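Local coordinates for protein putative N-acetylmuramoyl-L-alanine amidase (Enterococcus phage phiM1EF22, PDB 7D55) that probably serves as the tetrameric cell-binding domain of a phage lysin, helping to hold the putative amidase at the enterococcal cell wall, at residues 2-6 and 57-62; 28-34 and 79-83. All blocks are in the same frame, centred on the assembly; numbering follows the deposited sequence.

Contact 1 of 2, residues 2-6 and 57-62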
loop_
_atom_site.group_PDB
_atom_site.type_symbol
_atom_site.label_atom_id
_atom_site.label_comp_id
_atom_site.label_asym_id
_atom_site.label_seq_id
_atom_site.Cartn_x
_atom_site.Cartn_y
_atom_site.Cartn_z
ATOM N N TYR A 2 -2.464 -6.594 -7.117
ATOM C CA TYR A 2 -1.874 -7.745 -6.457
ATOM C C TYR A 2 -1.682 -8.839 -7.489
ATOM O O TYR A 2 -2.444 -8.944 -8.452
ATOM C CB TYR A 2 -2.809 -8.272 -5.376
ATOM C CG TYR A 2 -3.078 -7.271 -4.287
ATOM C CD1 TYR A 2 -2.269 -7.212 -3.159
ATOM C CD2 TYR A 2 -4.136 -6.370 -4.393
ATOM C CE1 TYR A 2 -2.505 -6.287 -2.166
ATOM C CE2 TYR A 2 -4.379 -5.440 -3.401
ATOM C CZ TYR A 2 -3.559 -5.404 -2.290
ATOM O OH TYR A 2 -3.793 -4.486 -1.292
ATOM N N CYS A 3 -0.666 -9.670 -7.276
ATOM C CA CYS A 3 -0.564 -10.885 -8.066
ATOM C C CYS A 3 0.385 -11.843 -7.372
ATOM O O CYS A 3 1.162 -11.452 -6.496
ATOM C CB CYS A 3 -0.109 -10.608 -9.505
ATOM S SG CYS A 3 1.551 -9.939 -9.694
ATOM N N LEU A 4 0.274 -13.114 -7.747
ATOM C CA LEU A 4 1.283 -14.124 -7.467
ATOM C C LEU A 4 1.939 -14.503 -8.783
ATOM O O LEU A 4 1.302 -14.474 -9.841
ATOM C CB LEU A 4 0.651 -15.378 -6.862
ATOM C CG LEU A 4 0.057 -15.192 -5.460
ATOM C CD1 LEU A 4 -0.938 -16.307 -5.124
ATOM C CD2 LEU A 4 1.185 -15.133 -4.438
ATOM N N TYR A 5 3.218 -14.860 -8.721
ATOM C CA TYR A 5 3.936 -15.283 -9.916
ATOM C C TYR A 5 5.095 -16.161 -9.481
ATOM O O TYR A 5 5.408 -16.268 -8.295
ATOM C CB TYR A 5 4.426 -14.086 -10.754
ATOM C CG TYR A 5 5.453 -13.215 -10.064
ATOM C CD1 TYR A 5 5.065 -12.209 -9.188
ATOM C CD2 TYR A 5 6.818 -13.389 -10.304
ATOM C CE1 TYR A 5 6.006 -11.400 -8.561
ATOM C CE2 TYR A 5 7.771 -12.575 -9.686
ATOM C CZ TYR A 5 7.356 -11.590 -8.816
ATOM O OH TYR A 5 8.291 -10.794 -8.188
ATOM N N GLU A 6 5.738 -16.792 -10.457
ATOM C CA GLU A 6 6.918 -17.596 -10.188
ATOM C C GLU A 6 8.117 -16.991 -10.901
ATOM O O GLU A 6 7.977 -16.423 -11.987
ATOM C CB GLU A 6 6.703 -19.028 -10.673
ATOM C CG GLU A 6 5.691 -19.785 -9.828
ATOM C CD GLU A 6 5.334 -21.137 -10.412
ATOM O OE1 GLU A 6 4.150 -21.371 -10.707
ATOM O OE2 GLU A 6 6.232 -21.968 -10.579
ATOM N N ILE A 57 -7.123 -14.141 -6.962
ATOM C CA ILE A 57 -5.982 -13.246 -7.204
ATOM C C ILE A 57 -5.335 -13.597 -8.538
ATOM O O ILE A 57 -5.223 -14.795 -8.880
ATOM C CB ILE A 57 -4.963 -13.336 -6.050
ATOM C CG1 ILE A 57 -3.884 -12.255 -6.178
ATOM C CG2 ILE A 57 -4.343 -14.739 -5.956
ATOM C CD1 ILE A 57 -2.926 -12.227 -5.012
ATOM N N PRO A 58 -4.922 -12.621 -9.345
ATOM C CA PRO A 58 -4.183 -12.948 -10.568
ATOM C C PRO A 58 -2.916 -13.726 -10.256
ATOM O O PRO A 58 -2.189 -13.412 -9.312
ATOM C CB PRO A 58 -3.850 -11.575 -11.151
ATOM C CG PRO A 58 -4.926 -10.688 -10.636
ATOM C CD PRO A 58 -5.215 -11.181 -9.247
ATOM N N PHE A 59 -2.650 -14.744 -11.070
ATOM C CA PHE A 59 -1.465 -15.580 -10.932
ATOM C C PHE A 59 -0.826 -15.723 -12.302
ATOM O O PHE A 59 -1.516 -15.992 -13.292
ATOM C CB PHE A 59 -1.841 -16.967 -10.379
ATOM C CG PHE A 59 -0.696 -17.961 -10.362
ATOM C CD1 PHE A 59 0.353 -17.820 -9.459
ATOM C CD2 PHE A 59 -0.681 -19.038 -11.232
ATOM C CE1 PHE A 59 1.409 -18.733 -9.431
ATOM C CE2 PHE A 59 0.375 -19.962 -11.213
ATOM C CZ PHE A 59 1.420 -19.807 -10.310
ATOM N N TYR A 60 0.482 -15.522 -12.372
ATOM C CA TYR A 60 1.217 -15.728 -13.607
ATOM C C TYR A 60 2.044 -16.987 -13.423
ATOM O O TYR A 60 2.899 -17.049 -12.530
ATOM C CB TYR A 60 2.104 -14.529 -13.907
ATOM C CG TYR A 60 1.326 -13.274 -14.217
ATOM C CD1 TYR A 60 0.901 -12.439 -13.194
ATOM C CD2 TYR A 60 1.010 -12.927 -15.525
ATOM C CE1 TYR A 60 0.193 -11.292 -13.458
ATOM C CE2 TYR A 60 0.310 -11.771 -15.804
ATOM C CZ TYR A 60 -0.102 -10.959 -14.766
ATOM O OH TYR A 60 -0.799 -9.799 -15.028
ATOM N N SER A 61 1.764 -17.994 -14.234
ATOM C CA SER A 61 2.489 -19.245 -14.152
ATOM C C SER A 61 3.715 -19.177 -15.052
ATOM O O SER A 61 3.925 -18.212 -15.797
ATOM C CB SER A 61 1.589 -20.401 -14.574
ATOM O OG SER A 61 1.586 -20.520 -15.984
ATOM N N GLN A 62 4.514 -20.245 -15.022
ATOM C CA GLN A 62 5.687 -20.320 -15.887
ATOM C C GLN A 62 5.342 -20.484 -17.360
ATOM O O GLN A 62 6.243 -20.401 -18.198
ATOM C CB GLN A 62 6.606 -21.453 -15.446
ATOM C CG GLN A 62 7.303 -21.192 -14.120
ATOM C CD GLN A 62 8.220 -22.334 -13.750
ATOM O OE1 GLN A 62 9.068 -22.726 -14.545
ATOM N NE2 GLN A 62 8.052 -22.879 -12.543
HETATM O O HOH W 1 4.080 -22.432 -13.250
#
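Leu4 and Phe59 pair in parallel register with their CA atoms 4.7 Å apart, as Leu4 N donates to Pro58 O (2.9 Å) and Leu4 O receives Tyr60 N (2.9 Å). On the side carrying these two residues, Leu4 CB lies at the edge of the Phe59 ring, in its plane, 3.6 Å from Phe59 CD1, while the Leu4 and Ile57 side chains cross at about a right angle, with Leu4 CD1 touching Ile57 CG2; Met42 and Ile45 of helix 39-53 add to this layer. With CG opposite the carbonyl carbon (chi1 -70°) and the chain extended beyond it, Glu6 carries its carboxylate to the edge of the same ring, OE1 3.2 Å from Phe59 CZ. Glu6 OE2 is met from above the carboxylate plane by Gln62 NE2 (2.8 Å), whose amide stands almost perpendicular to it; a water linking Glu6 OE1 to Gln62 N makes a second tie. Across the sheet, Cys3 CB abuts the Tyr60 ring edge, its sulfur oblique to the ring, and Trp65 stacks on Tyr60. The short strand 59-60 forms a parallel outer strand of a mixed sheet, with helices 39-53 and 71-78 reaching strand 3-9.

Contact 2 of 2, residues 28-34 and 79-83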
loop_
_atom_site.group_PDB
_atom_site.type_symbol
_atom_site.label_atom_id
_atom_site.label_comp_id
_atom_site.label_asym_id
_atom_site.label_seq_id
_atom_site.Cartn_x
_atom_site.Cartn_y
_atom_site.Cartn_z
ATOM N N CYS A 28 3.232 -9.923 -5.103
ATOM C CA CYS A 28 3.341 -8.490 -5.340
ATOM C C CYS A 28 2.088 -7.820 -4.805
ATOM O O CYS A 28 0.976 -8.287 -5.067
ATOM C CB CYS A 28 3.468 -8.211 -6.834
ATOM S SG CYS A 28 3.526 -6.455 -7.180
ATOM N N ASN A 29 2.266 -6.732 -4.053
ATOM C CA ASN A 29 1.143 -5.984 -3.493
ATOM C C ASN A 29 1.046 -4.571 -4.065
ATOM O O ASN A 29 0.390 -3.705 -3.469
ATOM C CB ASN A 29 1.231 -5.940 -1.964
ATOM C CG ASN A 29 2.542 -5.345 -1.481
ATOM O OD1 ASN A 29 3.275 -4.734 -2.259
ATOM N ND2 ASN A 29 2.856 -5.547 -0.207
ATOM N N GLY A 30 1.700 -4.308 -5.201
ATOM C CA GLY A 30 1.731 -2.970 -5.755
ATOM C C GLY A 30 2.785 -2.073 -5.150
ATOM O O GLY A 30 3.061 -0.998 -5.708
ATOM N N VAL A 31 3.376 -2.479 -4.026
ATOM C CA VAL A 31 4.445 -1.745 -3.359
ATOM C C VAL A 31 5.772 -2.491 -3.459
ATOM O O VAL A 31 6.803 -1.907 -3.797
ATOM C CB VAL A 31 4.083 -1.448 -1.885
ATOM C CG1 VAL A 31 5.213 -0.702 -1.200
ATOM C CG2 VAL A 31 2.775 -0.668 -1.782
ATOM N N ASN A 32 5.762 -3.790 -3.162
ATOM C CA ASN A 32 6.976 -4.591 -3.212
ATOM C C ASN A 32 6.628 -5.998 -3.678
ATOM O O ASN A 32 5.453 -6.378 -3.760
ATOM C CB ASN A 32 7.688 -4.622 -1.852
ATOM C CG ASN A 32 6.754 -4.976 -0.706
ATOM O OD1 ASN A 32 5.978 -5.916 -0.798
ATOM N ND2 ASN A 32 6.843 -4.233 0.384
ATOM N N CYS A 33 7.670 -6.778 -3.974
ATOM C CA CYS A 33 7.540 -8.191 -4.294
ATOM C C CYS A 33 8.257 -8.987 -3.212
ATOM O O CYS A 33 9.404 -8.675 -2.863
ATOM C CB CYS A 33 8.132 -8.498 -5.674
ATOM S SG CYS A 33 7.162 -7.793 -7.039
ATOM N N ARG A 34 7.583 -9.991 -2.665
ATOM C CA ARG A 34 8.115 -10.743 -1.542
ATOM C C ARG A 34 8.003 -12.226 -1.838
ATOM O O ARG A 34 7.023 -12.674 -2.443
ATOM C CB ARG A 34 7.327 -10.432 -0.274
ATOM C CG ARG A 34 8.032 -10.877 0.971
ATOM C CD ARG A 34 7.229 -10.523 2.220
ATOM N NE ARG A 34 7.139 -9.084 2.471
ATOM C CZ ARG A 34 8.065 -8.370 3.120
ATOM N NH1 ARG A 34 9.181 -8.945 3.554
ATOM N NH2 ARG A 34 7.884 -7.075 3.324
ATOM N N CYS A 79 8.038 -2.554 -8.571
ATOM C CA CYS A 79 7.663 -2.950 -7.211
ATOM C C CYS A 79 8.841 -3.756 -6.688
ATOM O O CYS A 79 8.878 -4.986 -6.826
ATOM C CB CYS A 79 6.404 -3.809 -7.208
ATOM S SG CYS A 79 4.975 -2.973 -7.861
ATOM N N PRO A 80 9.831 -3.096 -6.095
ATOM C CA PRO A 80 11.096 -3.780 -5.810
ATOM C C PRO A 80 10.952 -4.926 -4.817
ATOM O O PRO A 80 10.096 -4.925 -3.933
ATOM C CB PRO A 80 11.979 -2.668 -5.245
ATOM C CG PRO A 80 11.416 -1.412 -5.847
ATOM C CD PRO A 80 9.932 -1.638 -5.886
ATOM N N VAL A 81 11.824 -5.911 -4.986
ATOM C CA VAL A 81 11.818 -7.065 -4.102
ATOM C C VAL A 81 12.257 -6.653 -2.700
ATOM O O VAL A 81 13.103 -5.765 -2.514
ATOM C CB VAL A 81 12.696 -8.201 -4.658
ATOM C CG1 VAL A 81 12.269 -8.542 -6.071
ATOM C CG2 VAL A 81 14.165 -7.804 -4.633
ATOM N N VAL A 82 11.616 -7.258 -1.709
ATOM C CA VAL A 82 11.972 -7.048 -0.315
ATOM C C VAL A 82 12.221 -8.401 0.330
ATOM O O VAL A 82 11.711 -9.433 -0.117
ATOM C CB VAL A 82 10.889 -6.270 0.466
ATOM C CG1 VAL A 82 10.828 -4.829 -0.009
ATOM C CG2 VAL A 82 9.543 -6.946 0.321
ATOM N N GLY A 83 13.028 -8.390 1.383
ATOM C CA GLY A 83 13.220 -9.559 2.217
ATOM C C GLY A 83 14.075 -10.657 1.628
ATOM O O GLY A 83 14.171 -11.730 2.234
#
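Cys33 O is approached by two groups of the 79-83 segment: Val82 N hydrogen-bonds to it (2.9 Å), and Val81 CA adds a CA-H...O contact at 3.2 Å. Two residues before Val82, Pro80 O accepts from Cys33 N, which lies 52° out of the carbonyl plane, so the two bonds flank a single parallel bridge, Cys33 with Val81. Val82 packs against two polar side chains. In one of its two conformers, Val82 CG2 sits over the centre of one face of the Arg34 guanidinium, 3.4 Å above the plane, a position that the bend at chi3 (-68°) of the arginine makes possible. There the same methyl touches Asn32 CG at 3.6 Å, and Val82 CG1 packs on Asn32 CB.

At the other end, Cys79 projects into the turn after strand 22-28. Its SG is 3.8 Å from Cys28 SG, too far for a disulfide, and 3.5 Å from Gly30 O. That turn is braced from within by Asn29 OD1, which accepts from Val31 N (an Asx turn) and from Asn32 N (an Asx motif), while Gly30 N donates to Cys28 SG. Leu75 of helix 71-78 covers Cys28 and Cys33. The chemistry therefore divides: directional bonds fix the backbone, whereas the cysteine sulfurs and Val82 make nonpolar contacts between the segments, and the braced turn carries the Asn29 side chain, whose ND2 hydrogen-bonds to Gly30 O of a neighbouring subunit.

Overall arrangement
Contacts 1 and 2 add the two outermost strands, 59-60 and 81-82, to opposite margins of one mixed sheet, each by parallel pairing; their centres lie about 13 Å apart. Cys28 N probably hydrogen-bonds to Cys3 O, joining strand 22-28 to 3-9, and Tyr5 OH, hydrogen-bonded to Glu76, packs on Cys33 SG. Both are partly buried, and both touch other subunits: contact 1 through Tyr60, hydrogen-bonded to Asp47 of a second subunit, contact 2 through its Asn29 turn. Their chemistry differs. Aromatic rings, a carboxylate and a bridging water mark residues 2-6 and 57-62, whereas thiols, a guanidinium face and an Asx turn mark 28-34 and 79-83. Helix 71-78 packs against both, and helix 39-53 against contact 1.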